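Local structure of chorismate mutase and shikimate 5-dehydrogenase fusion protein (Clostridium acetobutylicum, 3FBT) at residues K188-P198 / I214-Y225. The protein probably catalyses the reversible NADPH-linked reduction of 3-dehydroshikimate to shikimate in its dehydrogenase part, which is fused to a chorismate mutase in the whole protein. Residues are numbered along the deposited sequence; the frame is centred on the assembly and turned at random.
Sequences KGMYPKEGESP and IYNPVETLFLKY
Two loops that follow neighbouring parallel strands, 181-184 and 209-212, of the Rossmann-type NADP-binding domain meet here, the second leading into helix 221-228. The backbone at Lys188 and Gly189 packs against Ile214 and Thr220: Ile214 CD1 lies 3.2 Å from Lys188 O, and Thr220 CG2 is 3.5 Å from Gly189 O. The bare backbone of Gly189 lets both methyls pack close, and its positive phi (113°) also suits glycine. Thr220 is the helix N-cap; with chi1 at 56°, OG1 turns back to accept from Leu223 N (3.0 Å), while Asp212 holds the same hydroxyl from the preceding strand. Pro217, after a cis peptide bond, sets its ring against the extended side chain of Glu194, whose OE2 is 3.0 Å from Pro217 CG. Farther along, Leu221 CD2 rests on Gly195 O, 3.3 Å away. A chi1 of -176° swings Ser197 OG away from its own N, to the edge of the Phe222 ring, and it bonds to Val199 O; a small residue fits between Phe222 and Tyr225. Pro198 CD packs on Phe222 CB. One water accepts from Phe222 N (2.6 Å) and donates to Glu196 O (2.9 Å). With no direct hydrogen bond across, van der Waals packing, much of it carbon against carbonyl oxygen, and this water join the loops; the second carries Tyr215, predicted to bind shikimate.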
ATOM      1  N   LYS A 188       6.253  30.214  11.835  1.00 40.75           N
ATOM      2  CA  LYS A 188       7.089  31.316  11.331  1.00 40.89           C
ATOM      3  C   LYS A 188       8.492  30.833  11.153  1.00 39.81           C
ATOM      4  O   LYS A 188       9.064  30.224  12.051  1.00 40.17           O
ATOM      5  CB  LYS A 188       7.098  32.484  12.302  1.00 41.16           C
ATOM      6  CG  LYS A 188       5.768  32.754  12.913  1.00 46.64           C
ATOM      7  CD  LYS A 188       5.653  34.209  13.135  1.00 54.00           C
ATOM      8  CE  LYS A 188       4.178  34.626  13.253  1.00 53.72           C
ATOM      9  NZ  LYS A 188       4.288  36.014  13.780  1.00 55.60           N
ATOM     10  N   GLY A 189       9.037  31.081   9.990  1.00 40.06           N
ATOM     11  CA  GLY A 189      10.380  30.609   9.658  1.00 42.67           C
ATOM     12  C   GLY A 189      10.406  29.539   8.556  1.00 43.53           C
ATOM     13  O   GLY A 189      11.472  29.304   7.942  1.00 44.56           O
ATOM     14  N   MET A 190       9.274  28.856   8.351  1.00 43.59           N
ATOM     15  CA  MET A 190       9.146  27.830   7.274  1.00 44.80           C
ATOM     16  C   MET A 190       8.162  28.254   6.237  1.00 44.78           C
ATOM     17  O   MET A 190       7.241  28.999   6.545  1.00 43.04           O
ATOM     18  CB  MET A 190       8.766  26.444   7.816  1.00 45.03           C
ATOM     19  CG  MET A 190       7.341  26.173   8.327  1.00 47.91           C
ATOM     20  SD  MET A 190       7.081  24.342   8.673  1.00 49.50           S
ATOM     21  CE  MET A 190       7.845  23.666   7.291  1.00 42.92           C
ATOM     22  N   TYR A 191       8.335  27.769   5.002  1.00 45.95           N
ATOM     23  CA  TYR A 191       7.436  28.137   3.914  1.00 46.50           C
ATOM     24  C   TYR A 191       5.982  28.061   4.405  1.00 47.12           C
ATOM     25  O   TYR A 191       5.645  27.125   5.121  1.00 47.28           O
ATOM     26  CB  TYR A 191       7.635  27.223   2.739  1.00 47.22           C
ATOM     27  CG  TYR A 191       6.709  27.565   1.601  1.00 49.06           C
ATOM     28  CD1 TYR A 191       7.025  28.593   0.694  1.00 49.86           C
ATOM     29  CD2 TYR A 191       5.475  26.911   1.479  1.00 50.59           C
ATOM     30  CE1 TYR A 191       6.166  28.924  -0.330  1.00 48.37           C
ATOM     31  CE2 TYR A 191       4.615  27.218   0.469  1.00 49.91           C
ATOM     32  CZ  TYR A 191       4.963  28.227  -0.432  1.00 52.48           C
ATOM     33  OH  TYR A 191       4.077  28.505  -1.439  1.00 52.62           O
ATOM     34  N   PRO A 192       5.111  29.025   4.028  1.00 47.55           N
ATOM     35  CA  PRO A 192       5.343  30.213   3.183  1.00 48.79           C
ATOM     36  C   PRO A 192       5.611  31.416   4.054  1.00 50.76           C
ATOM     37  O   PRO A 192       5.315  32.532   3.636  1.00 51.80           O
ATOM     38  CB  PRO A 192       3.995  30.416   2.501  1.00 47.99           C
ATOM     39  CG  PRO A 192       3.033  30.039   3.549  1.00 48.28           C
ATOM     40  CD  PRO A 192       3.694  28.943   4.416  1.00 47.23           C
ATOM     41  N   LYS A 193       6.142  31.198   5.263  1.00 51.18           N
ATOM     42  CA  LYS A 193       6.421  32.299   6.171  1.00 52.34           C
ATOM     43  C   LYS A 193       7.899  32.395   6.466  1.00 52.96           C
ATOM     44  O   LYS A 193       8.284  32.783   7.565  1.00 53.22           O
ATOM     45  CB  LYS A 193       5.653  32.114   7.493  1.00 52.57           C
ATOM     46  CG  LYS A 193       4.150  31.965   7.337  1.00 51.01           C
ATOM     47  CD  LYS A 193       3.487  31.771   8.706  1.00 54.06           C
ATOM     48  CE  LYS A 193       2.113  31.081   8.634  1.00 52.03           C
ATOM     49  NZ  LYS A 193       1.047  32.010   8.120  1.00 51.20           N
ATOM     50  N   GLU A 194       8.723  32.058   5.486  1.00 54.03           N
ATOM     51  CA  GLU A 194      10.145  31.891   5.717  1.00 56.04           C
ATOM     52  C   GLU A 194      10.962  33.153   6.124  1.00 56.77           C
ATOM     53  O   GLU A 194      12.009  33.053   6.752  1.00 57.31           O
ATOM     54  CB  GLU A 194      10.779  31.229   4.483  1.00 57.01           C
ATOM     55  CG  GLU A 194      12.040  30.429   4.808  1.00 60.15           C
ATOM     56  CD  GLU A 194      12.776  29.894   3.568  1.00 65.37           C
ATOM     57  OE1 GLU A 194      12.103  29.505   2.576  1.00 69.59           O
ATOM     58  OE2 GLU A 194      14.032  29.838   3.595  1.00 62.88           O
ATOM     59  N   GLY A 195      10.538  34.341   5.747  1.00 57.37           N
ATOM     60  CA  GLY A 195      11.353  35.510   6.118  1.00 57.80           C
ATOM     61  C   GLY A 195      10.952  36.105   7.457  1.00 57.44           C
ATOM     62  O   GLY A 195      11.373  37.206   7.803  1.00 56.81           O
ATOM     63  N   GLU A 196      10.129  35.360   8.206  1.00 56.93           N
ATOM     64  CA  GLU A 196       9.641  35.807   9.490  1.00 55.29           C
ATOM     65  C   GLU A 196      10.293  35.010  10.575  1.00 53.86           C
ATOM     66  O   GLU A 196      10.660  33.833  10.410  1.00 53.18           O
ATOM     67  CB  GLU A 196       8.147  35.531   9.664  1.00 56.37           C
ATOM     68  CG  GLU A 196       7.191  36.486   9.037  1.00 59.68           C
ATOM     69  CD  GLU A 196       5.779  36.081   9.347  1.00 64.02           C
ATOM     70  OE1 GLU A 196       5.481  35.861  10.534  1.00 67.20           O
ATOM     71  OE2 GLU A 196       4.965  35.963   8.413  1.00 66.32           O
ATOM     72  N   SER A 197      10.350  35.653  11.729  1.00 50.69           N
ATOM     73  CA  SER A 197      10.755  35.016  12.918  1.00 47.89           C
ATOM     74  C   SER A 197       9.594  35.143  13.884  1.00 46.15           C
ATOM     75  O   SER A 197       8.883  36.137  13.844  1.00 46.78           O
ATOM     76  CB  SER A 197      11.960  35.726  13.415  1.00 46.74           C
ATOM     77  OG  SER A 197      12.448  35.099  14.533  1.00 47.87           O
ATOM     78  N   PRO A 198       9.387  34.152  14.771  1.00 44.48           N
ATOM     79  CA  PRO A 198       8.410  34.466  15.808  1.00 44.05           C
ATOM     80  C   PRO A 198       8.860  35.570  16.809  1.00 44.35           C
ATOM     81  O   PRO A 198       8.002  36.193  17.399  1.00 44.07           O
ATOM     82  CB  PRO A 198       8.231  33.123  16.555  1.00 43.81           C
ATOM     83  CG  PRO A 198       9.563  32.438  16.362  1.00 44.86           C
ATOM     84  CD  PRO A 198       9.981  32.820  14.957  1.00 44.21           C
ATOM     85  N   ILE A 214      11.518  23.597  13.054  1.00 43.23           N
ATOM     86  CA  ILE A 214      11.722  23.708  11.627  1.00 42.22           C
ATOM     87  C   ILE A 214      13.112  23.227  11.180  1.00 43.98           C
ATOM     88  O   ILE A 214      14.137  23.559  11.828  1.00 42.05           O
ATOM     89  CB  ILE A 214      11.598  25.162  11.253  1.00 42.86           C
ATOM     90  CG1 ILE A 214      10.178  25.644  11.654  1.00 44.57           C
ATOM     91  CG2 ILE A 214      11.994  25.372   9.724  1.00 36.53           C
ATOM     92  CD1 ILE A 214      10.017  27.185  11.653  1.00 42.62           C
ATOM     93  N   TYR A 215      13.155  22.469  10.068  1.00 45.83           N
ATOM     94  CA  TYR A 215      14.420  21.879   9.524  1.00 47.04           C
ATOM     95  C   TYR A 215      14.610  22.301   8.072  1.00 48.48           C
ATOM     96  O   TYR A 215      15.632  22.016   7.443  1.00 49.33           O
ATOM     97  CB  TYR A 215      14.399  20.315   9.554  1.00 48.99           C
ATOM     98  CG  TYR A 215      13.158  19.713   8.914  1.00 47.45           C
ATOM     99  CD1 TYR A 215      13.043  19.562   7.518  1.00 48.47           C
ATOM    100  CD2 TYR A 215      12.087  19.361   9.696  1.00 46.54           C
ATOM    101  CE1 TYR A 215      11.851  19.040   6.937  1.00 47.33           C
ATOM    102  CE2 TYR A 215      10.939  18.862   9.154  1.00 45.17           C
ATOM    103  CZ  TYR A 215      10.827  18.695   7.795  1.00 48.69           C
ATOM    104  OH  TYR A 215       9.637  18.208   7.361  1.00 53.29           O
ATOM    105  N   ASN A 216      13.597  22.907   7.484  1.00 48.67           N
ATOM    106  CA  ASN A 216      13.796  23.476   6.174  1.00 48.87           C
ATOM    107  C   ASN A 216      13.081  24.781   6.200  1.00 49.15           C
ATOM    108  O   ASN A 216      11.851  24.776   6.322  1.00 48.75           O
ATOM    109  CB  ASN A 216      13.145  22.600   5.117  1.00 49.01           C
ATOM    110  CG  ASN A 216      13.357  23.137   3.724  1.00 52.30           C
ATOM    111  OD1 ASN A 216      14.191  24.026   3.508  1.00 54.19           O
ATOM    112  ND2 ASN A 216      12.601  22.611   2.761  1.00 52.92           N
ATOM    113  N   PRO A 217      13.827  25.902   6.110  1.00 49.47           N
ATOM    114  CA  PRO A 217      15.284  25.977   5.855  1.00 50.81           C
ATOM    115  C   PRO A 217      16.145  25.520   7.012  1.00 51.50           C
ATOM    116  O   PRO A 217      15.651  25.447   8.168  1.00 51.90           O
ATOM    117  CB  PRO A 217      15.527  27.473   5.538  1.00 51.12           C
ATOM    118  CG  PRO A 217      14.305  28.191   6.060  1.00 50.13           C
ATOM    119  CD  PRO A 217      13.170  27.219   6.049  1.00 49.72           C
ATOM    120  N   VAL A 218      17.402  25.154   6.741  1.00 51.48           N
ATOM    121  CA  VAL A 218      18.225  24.593   7.829  1.00 52.49           C
ATOM    122  C   VAL A 218      18.627  25.666   8.843  1.00 51.13           C
ATOM    123  O   VAL A 218      18.960  25.375   9.986  1.00 49.95           O
ATOM    124  CB  VAL A 218      19.485  23.777   7.372  1.00 53.28           C
ATOM    125  CG1 VAL A 218      19.068  22.392   6.830  1.00 55.33           C
ATOM    126  CG2 VAL A 218      20.287  24.541   6.367  1.00 53.02           C
ATOM    127  N   GLU A 219      18.574  26.904   8.399  1.00 52.09           N
ATOM    128  CA  GLU A 219      18.725  28.052   9.276  1.00 51.86           C
ATOM    129  C   GLU A 219      17.574  28.997   8.994  1.00 51.57           C
ATOM    130  O   GLU A 219      17.519  29.630   7.942  1.00 50.31           O
ATOM    131  CB  GLU A 219      20.043  28.775   9.008  1.00 53.13           C
ATOM    132  CG  GLU A 219      20.350  29.870  10.034  1.00 55.58           C
ATOM    133  CD  GLU A 219      21.474  30.803   9.620  1.00 59.13           C
ATOM    134  OE1 GLU A 219      21.322  31.574   8.628  1.00 62.37           O
ATOM    135  OE2 GLU A 219      22.502  30.770  10.314  1.00 59.52           O
ATOM    136  N   THR A 220      16.616  29.032   9.920  1.00 50.87           N
ATOM    137  CA  THR A 220      15.599  30.044   9.945  1.00 51.13           C
ATOM    138  C   THR A 220      16.174  31.443  10.379  1.00 51.48           C
ATOM    139  O   THR A 220      17.184  31.528  11.077  1.00 52.49           O
ATOM    140  CB  THR A 220      14.491  29.639  10.926  1.00 50.60           C
ATOM    141  OG1 THR A 220      15.059  29.389  12.214  1.00 49.80           O
ATOM    142  CG2 THR A 220      13.743  28.345  10.472  1.00 49.31           C
ATOM    143  N   LEU A 221      15.510  32.524   9.994  1.00 52.02           N
ATOM    144  CA  LEU A 221      15.781  33.834  10.596  1.00 52.78           C
ATOM    145  C   LEU A 221      15.949  33.659  12.101  1.00 52.82           C
ATOM    146  O   LEU A 221      16.939  34.095  12.706  1.00 54.12           O
ATOM    147  CB  LEU A 221      14.643  34.817  10.281  1.00 53.90           C
ATOM    148  CG  LEU A 221      14.884  36.316  10.560  1.00 54.61           C
ATOM    149  CD1 LEU A 221      16.191  36.812   9.872  1.00 57.76           C
ATOM    150  CD2 LEU A 221      13.694  37.154  10.115  1.00 58.22           C
ATOM    151  N   PHE A 222      14.988  32.982  12.719  1.00 51.34           N
ATOM    152  CA  PHE A 222      15.079  32.721  14.133  1.00 49.26           C
ATOM    153  C   PHE A 222      16.426  32.144  14.552  1.00 50.00           C
ATOM    154  O   PHE A 222      16.955  32.562  15.597  1.00 48.90           O
ATOM    155  CB  PHE A 222      13.947  31.804  14.577  1.00 48.61           C
ATOM    156  CG  PHE A 222      14.057  31.290  15.996  1.00 44.90           C
ATOM    157  CD1 PHE A 222      13.753  32.111  17.052  1.00 40.36           C
ATOM    158  CD2 PHE A 222      14.382  29.957  16.261  1.00 40.79           C
ATOM    159  CE1 PHE A 222      13.790  31.641  18.313  1.00 40.05           C
ATOM    160  CE2 PHE A 222      14.388  29.452  17.528  1.00 35.16           C
ATOM    161  CZ  PHE A 222      14.098  30.306  18.572  1.00 40.69           C
ATOM    162  N   LEU A 223      16.951  31.157  13.809  1.00 49.43           N
ATOM    163  CA  LEU A 223      18.230  30.574  14.136  1.00 49.78           C
ATOM    164  C   LEU A 223      19.503  31.403  13.742  1.00 51.43           C
ATOM    165  O   LEU A 223      20.530  31.332  14.430  1.00 50.51           O
ATOM    166  CB  LEU A 223      18.323  29.160  13.577  1.00 51.40           C
ATOM    167  CG  LEU A 223      17.381  28.111  14.191  1.00 47.24           C
ATOM    168  CD1 LEU A 223      17.619  26.823  13.446  1.00 49.21           C
ATOM    169  CD2 LEU A 223      17.640  27.919  15.714  1.00 42.25           C
ATOM    170  N   LYS A 224      19.441  32.134  12.636  1.00 52.80           N
ATOM    171  CA  LYS A 224      20.496  33.089  12.293  1.00 55.52           C
ATOM    172  C   LYS A 224      20.704  34.027  13.492  1.00 55.87           C
ATOM    173  O   LYS A 224      21.800  34.061  14.136  1.00 57.06           O
ATOM    174  CB  LYS A 224      20.083  33.905  11.062  1.00 56.21           C
ATOM    175  CG  LYS A 224      21.139  34.931  10.663  1.00 57.86           C
ATOM    176  CD  LYS A 224      20.569  36.048   9.856  1.00 57.15           C
ATOM    177  CE  LYS A 224      19.812  35.528   8.613  1.00 58.30           C
ATOM    178  NZ  LYS A 224      19.845  36.550   7.491  1.00 58.84           N
ATOM    179  N   TYR A 225      19.616  34.723  13.832  1.00 55.53           N
ATOM    180  CA  TYR A 225      19.538  35.544  15.034  1.00 55.01           C
ATOM    181  C   TYR A 225      20.309  34.952  16.174  1.00 55.30           C
ATOM    182  O   TYR A 225      21.031  35.664  16.869  1.00 56.04           O
ATOM    183  CB  TYR A 225      18.099  35.669  15.514  1.00 53.71           C
ATOM    184  CG  TYR A 225      17.273  36.594  14.710  1.00 53.95           C
ATOM    185  CD1 TYR A 225      17.813  37.304  13.656  1.00 52.90           C
ATOM    186  CD2 TYR A 225      15.926  36.787  15.034  1.00 54.68           C
ATOM    187  CE1 TYR A 225      17.019  38.188  12.911  1.00 54.22           C
ATOM    188  CE2 TYR A 225      15.136  37.613  14.316  1.00 52.38           C
ATOM    189  CZ  TYR A 225      15.674  38.337  13.275  1.00 55.58           C
ATOM    190  OH  TYR A 225      14.827  39.183  12.589  1.00 57.91           O
TER
HETATM  191  O   HOH W   1      12.740  32.304  11.636  1.00 56.55           O